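Local coordinates for soluble inorganic pyrophosphatase (Toxoplasma gondii, PDB 5WRT), which probably hydrolyses inorganic diphosphate (pyrophosphate) to phosphate with the help of magnesium ions, as a type I, PPase-family pyrophosphatase, at residues V141-W155 with N203-A217. Residues are numbered along the deposited sequence; the frame is centred on the assembly and turned at random.
Sequences VLGALAMIDGGELDW and NQFGHDEAALPAADA. With MG (magnesium ion), chain C.
Phe-205 and Met-147 form a non-hydrogen-bonded pair between antiparallel strands, and their side chains leave the sheet on the same face. With CG beside its own backbone N (chi1 -69°), Phe-205 leans its ring across the neighbouring strand, long enough for CE2 to meet Met-147 CB at 3.5 Å and Leu-145 CB at 4.1 Å. The unbranched Met-147 chain, extended through chi1 (-163°) and chi2, carries SD to 3.7 Å from Asn-203 ND2, an amide nitrogen that bonds to Phe-191 O. Leu-145 CD2 lies 4.1 Å from Ala-211 CB. On the other face Ile-148, beta-branched as suits a strand, lays CB and CG1 against Gln-204 O and Gly-206 N.

Backbone bonds set the register: Ile-148 N to Gln-204 O is nearly straight (173° at the hydrogen), and Gly-206 N bonds to Ala-146 O. Residues 206-210 then loop outward, and water 1 bridges Ala-146 N to Gly-206 O and Ala-210 O before pairing resumes at Ala-144 and Leu-212. There Leu-212 CD1 lies over the His-207 ring and touches Trp-155 CH2, at the indole edge, at 3.5 Å.

Strands 136-149 and 152-161, whose Asp-154 binds magnesium with Asp-117 and Asp-122, form a type I' hairpin in the family's curled barrel sheet; 204-212 pairs with 136-149. Helix 183-193 packs against Leu-145, Met-147 and Phe-205; small Ala-217 lets helix 214-232 approach closely, CB 3.7 Å from Ala-144 CB.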
ATOM      1  N   VAL A 141      -0.546   0.893 -23.439  1.00 21.96           N
ATOM      2  CA  VAL A 141      -1.175   0.004 -22.471  1.00 22.67           C
ATOM      3  C   VAL A 141      -0.357  -1.276 -22.349  1.00 23.82           C
ATOM      4  O   VAL A 141       0.020  -1.887 -23.356  1.00 25.07           O
ATOM      5  CB  VAL A 141      -2.627  -0.285 -22.882  1.00 22.83           C
ATOM      6  CG1 VAL A 141      -3.108  -1.561 -22.260  1.00 23.67           C
ATOM      7  CG2 VAL A 141      -3.522   0.880 -22.476  1.00 21.50           C
ATOM      8  N   LEU A 142      -0.084  -1.687 -21.106  1.00 22.24           N
ATOM      9  CA  LEU A 142       0.756  -2.845 -20.835  1.00 22.69           C
ATOM     10  C   LEU A 142       0.013  -4.023 -20.221  1.00 22.57           C
ATOM     11  O   LEU A 142       0.494  -5.155 -20.326  1.00 23.16           O
ATOM     12  CB  LEU A 142       1.905  -2.456 -19.894  1.00 22.79           C
ATOM     13  CG  LEU A 142       2.847  -1.354 -20.380  1.00 23.19           C
ATOM     14  CD1 LEU A 142       3.715  -0.854 -19.233  1.00 23.21           C
ATOM     15  CD2 LEU A 142       3.700  -1.852 -21.531  1.00 24.12           C
ATOM     16  N   GLY A 143      -1.131  -3.792 -19.593  1.00 22.02           N
ATOM     17  CA  GLY A 143      -1.828  -4.852 -18.894  1.00 22.05           C
ATOM     18  C   GLY A 143      -2.952  -4.279 -18.062  1.00 21.50           C
ATOM     19  O   GLY A 143      -3.219  -3.074 -18.080  1.00 21.12           O
ATOM     20  N   ALA A 144      -3.616  -5.171 -17.328  1.00 21.36           N
ATOM     21  CA  ALA A 144      -4.785  -4.770 -16.559  1.00 21.07           C
ATOM     22  C   ALA A 144      -5.025  -5.758 -15.428  1.00 21.32           C
ATOM     23  O   ALA A 144      -4.909  -6.970 -15.619  1.00 21.88           O
ATOM     24  CB  ALA A 144      -6.031  -4.676 -17.446  1.00 21.20           C
ATOM     25  N   LEU A 145      -5.360  -5.224 -14.257  1.00 21.77           N
ATOM     26  CA  LEU A 145      -5.764  -6.017 -13.104  1.00 22.31           C
ATOM     27  C   LEU A 145      -7.272  -5.893 -12.935  1.00 22.22           C
ATOM     28  O   LEU A 145      -7.816  -4.785 -12.986  1.00 22.97           O
ATOM     29  CB  LEU A 145      -5.047  -5.547 -11.837  1.00 21.12           C
ATOM     30  CG  LEU A 145      -3.549  -5.837 -11.742  1.00 21.16           C
ATOM     31  CD1 LEU A 145      -2.873  -4.860 -10.794  1.00 20.77           C
ATOM     32  CD2 LEU A 145      -3.318  -7.268 -11.290  1.00 21.79           C
ATOM     33  N   ALA A 146      -7.945  -7.027 -12.740  1.00 22.93           N
ATOM     34  CA  ALA A 146      -9.404  -7.059 -12.651  1.00 24.64           C
ATOM     35  C   ALA A 146      -9.807  -7.050 -11.180  1.00 26.49           C
ATOM     36  O   ALA A 146     -10.173  -8.072 -10.599  1.00 28.36           O
ATOM     37  CB  ALA A 146      -9.959  -8.278 -13.378  1.00 26.22           C
ATOM     38  N   MET A 147      -9.753  -5.866 -10.577  1.00 27.55           N
ATOM     39  CA  MET A 147     -10.141  -5.724  -9.183  1.00 28.94           C
ATOM     40  C   MET A 147     -11.660  -5.776  -9.057  1.00 30.24           C
ATOM     41  O   MET A 147     -12.388  -5.215  -9.881  1.00 29.38           O
ATOM     42  CB  MET A 147      -9.577  -4.424  -8.605  1.00 27.61           C
ATOM     43  CG  MET A 147      -9.571  -4.368  -7.083  1.00 31.71           C
ATOM     44  SD  MET A 147      -9.609  -2.701  -6.395  1.00 35.59           S
ATOM     45  CE  MET A 147     -11.256  -2.171  -6.827  1.00 31.64           C
ATOM     46  N   ILE A 148     -12.134  -6.472  -8.026  1.00 28.49           N
ATOM     47  CA  ILE A 148     -13.555  -6.579  -7.717  1.00 32.13           C
ATOM     48  C   ILE A 148     -13.814  -5.829  -6.418  1.00 33.54           C
ATOM     49  O   ILE A 148     -13.361  -6.250  -5.347  1.00 32.27           O
ATOM     50  CB  ILE A 148     -14.009  -8.041  -7.609  1.00 33.63           C
ATOM     51  CG1 ILE A 148     -13.603  -8.823  -8.860  1.00 32.83           C
ATOM     52  CG2 ILE A 148     -15.512  -8.115  -7.404  1.00 34.06           C
ATOM     53  CD1 ILE A 148     -14.188  -8.270 -10.137  1.00 31.89           C
ATOM     54  N   ASP A 149     -14.540  -4.716  -6.510  1.00 38.09           N
ATOM     55  CA  ASP A 149     -14.868  -3.878  -5.359  1.00 38.85           C
ATOM     56  C   ASP A 149     -16.359  -4.029  -5.079  1.00 42.27           C
ATOM     57  O   ASP A 149     -17.184  -3.349  -5.696  1.00 42.04           O
ATOM     58  CB  ASP A 149     -14.503  -2.420  -5.619  1.00 39.95           C
ATOM     59  CG  ASP A 149     -14.500  -1.578  -4.351  1.00 42.20           C
ATOM     60  OD1 ASP A 149     -15.192  -1.946  -3.376  1.00 42.62           O
ATOM     61  OD2 ASP A 149     -13.799  -0.543  -4.330  1.00 39.53           O
ATOM     62  N   GLY A 150     -16.696  -4.912  -4.142  1.00 42.99           N
ATOM     63  CA  GLY A 150     -18.078  -5.147  -3.765  1.00 43.45           C
ATOM     64  C   GLY A 150     -18.997  -5.440  -4.931  1.00 41.93           C
ATOM     65  O   GLY A 150     -19.937  -4.682  -5.190  1.00 41.24           O
ATOM     66  N   GLY A 151     -18.736  -6.533  -5.645  1.00 38.48           N
ATOM     67  CA  GLY A 151     -19.556  -6.912  -6.775  1.00 38.38           C
ATOM     68  C   GLY A 151     -19.397  -6.056  -8.011  1.00 36.88           C
ATOM     69  O   GLY A 151     -20.042  -6.344  -9.026  1.00 36.55           O
ATOM     70  N   GLU A 152     -18.570  -5.015  -7.966  1.00 36.55           N
ATOM     71  CA  GLU A 152     -18.307  -4.173  -9.124  1.00 37.15           C
ATOM     72  C   GLU A 152     -16.945  -4.526  -9.705  1.00 34.33           C
ATOM     73  O   GLU A 152     -15.956  -4.620  -8.970  1.00 33.64           O
ATOM     74  CB  GLU A 152     -18.342  -2.687  -8.760  1.00 36.12           C
ATOM     75  CG  GLU A 152     -19.713  -2.136  -8.412  1.00 38.56           C
ATOM     76  CD  GLU A 152     -19.754  -0.618  -8.473  1.00 37.61           C
ATOM     77  OE1 GLU A 152     -18.740   0.024  -8.117  1.00 36.15           O
ATOM     78  OE2 GLU A 152     -20.793  -0.064  -8.890  1.00 38.84           O
ATOM     79  N   LEU A 153     -16.902  -4.725 -11.018  1.00 28.80           N
ATOM     80  CA  LEU A 153     -15.641  -4.921 -11.721  1.00 28.34           C
ATOM     81  C   LEU A 153     -14.960  -3.570 -11.903  1.00 26.91           C
ATOM     82  O   LEU A 153     -15.499  -2.680 -12.569  1.00 26.92           O
ATOM     83  CB  LEU A 153     -15.884  -5.603 -13.065  1.00 28.83           C
ATOM     84  CG  LEU A 153     -14.691  -5.776 -14.006  1.00 29.83           C
ATOM     85  CD1 LEU A 153     -13.528  -6.456 -13.298  1.00 26.89           C
ATOM     86  CD2 LEU A 153     -15.113  -6.574 -15.231  1.00 28.53           C
ATOM     87  N   ASP A 154     -13.780  -3.411 -11.310  1.00 25.19           N
ATOM     88  CA  ASP A 154     -13.059  -2.140 -11.312  1.00 25.07           C
ATOM     89  C   ASP A 154     -11.666  -2.384 -11.882  1.00 22.76           C
ATOM     90  O   ASP A 154     -10.698  -2.578 -11.143  1.00 22.06           O
ATOM     91  CB  ASP A 154     -13.013  -1.550  -9.890  1.00 25.26           C
ATOM     92  CG  ASP A 154     -12.370  -0.179  -9.845  1.00 23.84           C
ATOM     93  OD1 ASP A 154     -12.215   0.450 -10.911  1.00 24.97           O
ATOM     94  OD2 ASP A 154     -12.024   0.274  -8.736  1.00 22.37           O
ATOM     95  N   TRP A 155     -11.575  -2.378 -13.212  1.00 22.80           N
ATOM     96  CA  TRP A 155     -10.301  -2.593 -13.886  1.00 21.96           C
ATOM     97  C   TRP A 155      -9.294  -1.518 -13.500  1.00 21.42           C
ATOM     98  O   TRP A 155      -9.634  -0.340 -13.365  1.00 21.40           O
ATOM     99  CB  TRP A 155     -10.484  -2.580 -15.403  1.00 22.03           C
ATOM    100  CG  TRP A 155     -11.174  -3.771 -15.983  1.00 23.35           C
ATOM    101  CD1 TRP A 155     -12.474  -3.845 -16.384  1.00 24.31           C
ATOM    102  CD2 TRP A 155     -10.596  -5.053 -16.255  1.00 22.84           C
ATOM    103  NE1 TRP A 155     -12.745  -5.094 -16.882  1.00 25.33           N
ATOM    104  CE2 TRP A 155     -11.610  -5.857 -16.812  1.00 24.50           C
ATOM    105  CE3 TRP A 155      -9.322  -5.602 -16.076  1.00 22.87           C
ATOM    106  CZ2 TRP A 155     -11.391  -7.180 -17.193  1.00 24.28           C
ATOM    107  CZ3 TRP A 155      -9.105  -6.916 -16.457  1.00 23.19           C
ATOM    108  CH2 TRP A 155     -10.136  -7.689 -17.007  1.00 23.94           C
ATOM    109  N   ASN A 203     -10.298  -6.168  -1.053  1.00 31.64           N
ATOM    110  CA  ASN A 203     -10.813  -6.392  -2.394  1.00 32.37           C
ATOM    111  C   ASN A 203     -10.287  -7.709  -2.958  1.00 31.31           C
ATOM    112  O   ASN A 203      -9.286  -8.264  -2.497  1.00 30.13           O
ATOM    113  CB  ASN A 203     -10.430  -5.237  -3.319  1.00 31.02           C
ATOM    114  CG  ASN A 203     -11.056  -3.920  -2.902  1.00 33.60           C
ATOM    115  OD1 ASN A 203     -12.274  -3.821  -2.741  1.00 35.48           O
ATOM    116  ND2 ASN A 203     -10.225  -2.897  -2.732  1.00 31.74           N
ATOM    117  N   GLN A 204     -10.983  -8.207  -3.972  1.00 31.45           N
ATOM    118  CA  GLN A 204     -10.580  -9.403  -4.694  1.00 33.14           C
ATOM    119  C   GLN A 204     -10.165  -9.030  -6.111  1.00 30.17           C
ATOM    120  O   GLN A 204     -10.354  -7.899  -6.565  1.00 29.65           O
ATOM    121  CB  GLN A 204     -11.711 -10.438  -4.725  1.00 32.88           C
ATOM    122  CG  GLN A 204     -12.331 -10.735  -3.372  1.00 36.55           C
ATOM    123  CD  GLN A 204     -13.560 -11.613  -3.487  1.00 40.24           C
ATOM    124  OE1 GLN A 204     -13.542 -12.780  -3.095  1.00 43.13           O
ATOM    125  NE2 GLN A 204     -14.635 -11.057  -4.035  1.00 39.90           N
ATOM    126  N   PHE A 205      -9.590 -10.003  -6.808  1.00 29.14           N
ATOM    127  CA  PHE A 205      -9.190  -9.831  -8.197  1.00 28.84           C
ATOM    128  C   PHE A 205      -9.692 -11.007  -9.017  1.00 30.74           C
ATOM    129  O   PHE A 205      -9.543 -12.162  -8.610  1.00 33.01           O
ATOM    130  CB  PHE A 205      -7.668  -9.707  -8.329  1.00 27.61           C
ATOM    131  CG  PHE A 205      -7.117  -8.431  -7.763  1.00 28.48           C
ATOM    132  CD1 PHE A 205      -6.697  -8.368  -6.445  1.00 28.53           C
ATOM    133  CD2 PHE A 205      -7.024  -7.293  -8.548  1.00 27.46           C
ATOM    134  CE1 PHE A 205      -6.192  -7.191  -5.920  1.00 26.69           C
ATOM    135  CE2 PHE A 205      -6.522  -6.113  -8.028  1.00 26.94           C
ATOM    136  CZ  PHE A 205      -6.106  -6.062  -6.711  1.00 25.45           C
ATOM    137  N   GLY A 206     -10.293 -10.707 -10.163  1.00 30.92           N
ATOM    138  CA  GLY A 206     -10.687 -11.739 -11.094  1.00 30.06           C
ATOM    139  C   GLY A 206      -9.479 -12.317 -11.808  1.00 30.71           C
ATOM    140  O   GLY A 206      -8.338 -11.890 -11.629  1.00 28.97           O
ATOM    141  N   HIS A 207      -9.750 -13.326 -12.638  1.00 30.85           N
ATOM    142  CA  HIS A 207      -8.718 -13.994 -13.434  1.00 30.52           C
ATOM    143  C   HIS A 207      -7.581 -14.511 -12.557  1.00 29.63           C
ATOM    144  O   HIS A 207      -6.406 -14.455 -12.929  1.00 29.69           O
ATOM    145  CB  HIS A 207      -8.178 -13.068 -14.529  1.00 29.69           C
ATOM    146  CG  HIS A 207      -9.202 -12.677 -15.550  1.00 32.02           C
ATOM    147  ND1 HIS A 207      -9.466 -13.437 -16.669  1.00 32.02           N
ATOM    148  CD2 HIS A 207     -10.021 -11.600 -15.626  1.00 30.90           C
ATOM    149  CE1 HIS A 207     -10.407 -12.850 -17.386  1.00 34.59           C
ATOM    150  NE2 HIS A 207     -10.761 -11.734 -16.775  1.00 32.50           N
ATOM    151  N   ASP A 208      -7.935 -15.013 -11.371  1.00 31.24           N
ATOM    152  CA  ASP A 208      -6.969 -15.575 -10.424  1.00 32.24           C
ATOM    153  C   ASP A 208      -5.877 -14.566 -10.068  1.00 29.60           C
ATOM    154  O   ASP A 208      -4.711 -14.926  -9.890  1.00 29.06           O
ATOM    155  CB  ASP A 208      -6.358 -16.874 -10.960  1.00 33.66           C
ATOM    156  CG  ASP A 208      -7.395 -17.966 -11.156  1.00 39.94           C
ATOM    157  OD1 ASP A 208      -8.318 -18.074 -10.318  1.00 39.41           O
ATOM    158  OD2 ASP A 208      -7.286 -18.720 -12.148  1.00 40.31           O
ATOM    159  N   GLU A 209      -6.255 -13.289  -9.982  1.00 29.30           N
ATOM    160  CA  GLU A 209      -5.387 -12.175  -9.601  1.00 27.78           C
ATOM    161  C   GLU A 209      -4.313 -11.862 -10.634  1.00 27.49           C
ATOM    162  O   GLU A 209      -3.436 -11.032 -10.366  1.00 27.17           O
ATOM    163  CB  GLU A 209      -4.709 -12.410  -8.245  1.00 27.19           C
ATOM    164  CG  GLU A 209      -5.651 -12.834  -7.135  1.00 29.36           C
ATOM    165  CD  GLU A 209      -5.057 -12.607  -5.762  1.00 28.52           C
ATOM    166  OE1 GLU A 209      -3.828 -12.401  -5.672  1.00 29.05           O
ATOM    167  OE2 GLU A 209      -5.820 -12.632  -4.776  1.00 30.42           O
ATOM    168  N   ALA A 210      -4.351 -12.489 -11.805  1.00 24.84           N
ATOM    169  CA  ALA A 210      -3.312 -12.261 -12.797  1.00 24.69           C
ATOM    170  C   ALA A 210      -3.416 -10.862 -13.395  1.00 24.04           C
ATOM    171  O   ALA A 210      -4.502 -10.287 -13.514  1.00 23.71           O
ATOM    172  CB  ALA A 210      -3.400 -13.303 -13.912  1.00 25.67           C
ATOM    173  N   ALA A 211      -2.263 -10.312 -13.764  1.00 22.87           N
ATOM    174  CA  ALA A 211      -2.228  -9.117 -14.598  1.00 22.86           C
ATOM    175  C   ALA A 211      -2.441  -9.564 -16.037  1.00 24.41           C
ATOM    176  O   ALA A 211      -1.572 -10.210 -16.629  1.00 25.86           O
ATOM    177  CB  ALA A 211      -0.907  -8.373 -14.430  1.00 22.55           C
ATOM    178  N   LEU A 212      -3.601  -9.235 -16.595  1.00 23.66           N
ATOM    179  CA  LEU A 212      -3.918  -9.657 -17.947  1.00 25.46           C
ATOM    180  C   LEU A 212      -2.930  -9.032 -18.935  1.00 24.66           C
ATOM    181  O   LEU A 212      -2.444  -7.919 -18.716  1.00 24.02           O
ATOM    182  CB  LEU A 212      -5.353  -9.262 -18.290  1.00 26.32           C
ATOM    183  CG  LEU A 212      -6.418 -10.203 -17.714  1.00 27.15           C
ATOM    184  CD1 LEU A 212      -7.775  -9.960 -18.353  1.00 28.81           C
ATOM    185  CD2 LEU A 212      -6.008 -11.665 -17.842  1.00 28.28           C
ATOM    186  N   PRO A 213      -2.605  -9.732 -20.019  1.00 26.26           N
ATOM    187  CA  PRO A 213      -1.617  -9.210 -20.973  1.00 24.84           C
ATOM    188  C   PRO A 213      -2.099  -7.937 -21.655  1.00 23.52           C
ATOM    189  O   PRO A 213      -3.274  -7.568 -21.607  1.00 23.29           O
ATOM    190  CB  PRO A 213      -1.446 -10.351 -21.984  1.00 25.32           C
ATOM    191  CG  PRO A 213      -1.972 -11.567 -21.303  1.00 27.41           C
ATOM    192  CD  PRO A 213      -3.021 -11.107 -20.339  1.00 27.09           C
ATOM    193  N   ALA A 214      -1.144  -7.259 -22.298  1.00 23.89           N
ATOM    194  CA  ALA A 214      -1.417  -5.970 -22.931  1.00 23.40           C
ATOM    195  C   ALA A 214      -2.555  -6.068 -23.939  1.00 23.50           C
ATOM    196  O   ALA A 214      -3.400  -5.168 -24.019  1.00 22.98           O
ATOM    197  CB  ALA A 214      -0.153  -5.436 -23.603  1.00 23.82           C
ATOM    198  N   ALA A 215      -2.583  -7.144 -24.730  1.00 24.49           N
ATOM    199  CA  ALA A 215      -3.636  -7.300 -25.730  1.00 25.19           C
ATOM    200  C   ALA A 215      -5.010  -7.396 -25.077  1.00 25.10           C
ATOM    201  O   ALA A 215      -5.985  -6.829 -25.583  1.00 25.44           O
ATOM    202  CB  ALA A 215      -3.365  -8.530 -26.591  1.00 25.82           C
ATOM    203  N   ASP A 216      -5.111  -8.116 -23.956  1.00 25.44           N
ATOM    204  CA  ASP A 216      -6.375  -8.157 -23.228  1.00 26.95           C
ATOM    205  C   ASP A 216      -6.733  -6.785 -22.680  1.00 25.06           C
ATOM    206  O   ASP A 216      -7.902  -6.381 -22.706  1.00 25.59           O
ATOM    207  CB  ASP A 216      -6.302  -9.172 -22.088  1.00 27.30           C
ATOM    208  CG  ASP A 216      -6.372 -10.603 -22.575  1.00 30.46           C
ATOM    209  OD1 ASP A 216      -7.125 -10.869 -23.534  1.00 31.65           O
ATOM    210  OD2 ASP A 216      -5.681 -11.462 -21.993  1.00 31.73           O
ATOM    211  N   ALA A 217      -5.737  -6.049 -22.186  1.00 24.97           N
ATOM    212  CA  ALA A 217      -6.000  -4.722 -21.647  1.00 24.45           C
ATOM    213  C   ALA A 217      -6.403  -3.743 -22.739  1.00 24.94           C
ATOM    214  O   ALA A 217      -7.168  -2.807 -22.477  1.00 24.88           O
ATOM    215  CB  ALA A 217      -4.778  -4.214 -20.889  1.00 22.81           C
TER
HETATM  216 MG    MG C 401     -12.889   1.934 -12.066  1.00 24.45          MG
HETATM  217  O   HOH W   1      -6.900  -9.605 -12.233  1.00 22.94           O
HETATM  218  O   HOH W   2     -14.855  -5.388  -1.764  1.00 39.36           O
HETATM  219  O   HOH W   3     -12.023   0.759 -13.898  1.00 21.47           O
HETATM  220  O   HOH W   4     -13.502   2.947 -10.340  1.00 21.83           O
HETATM  221  O   HOH W   5     -13.428   3.422 -13.622  1.00 25.56           O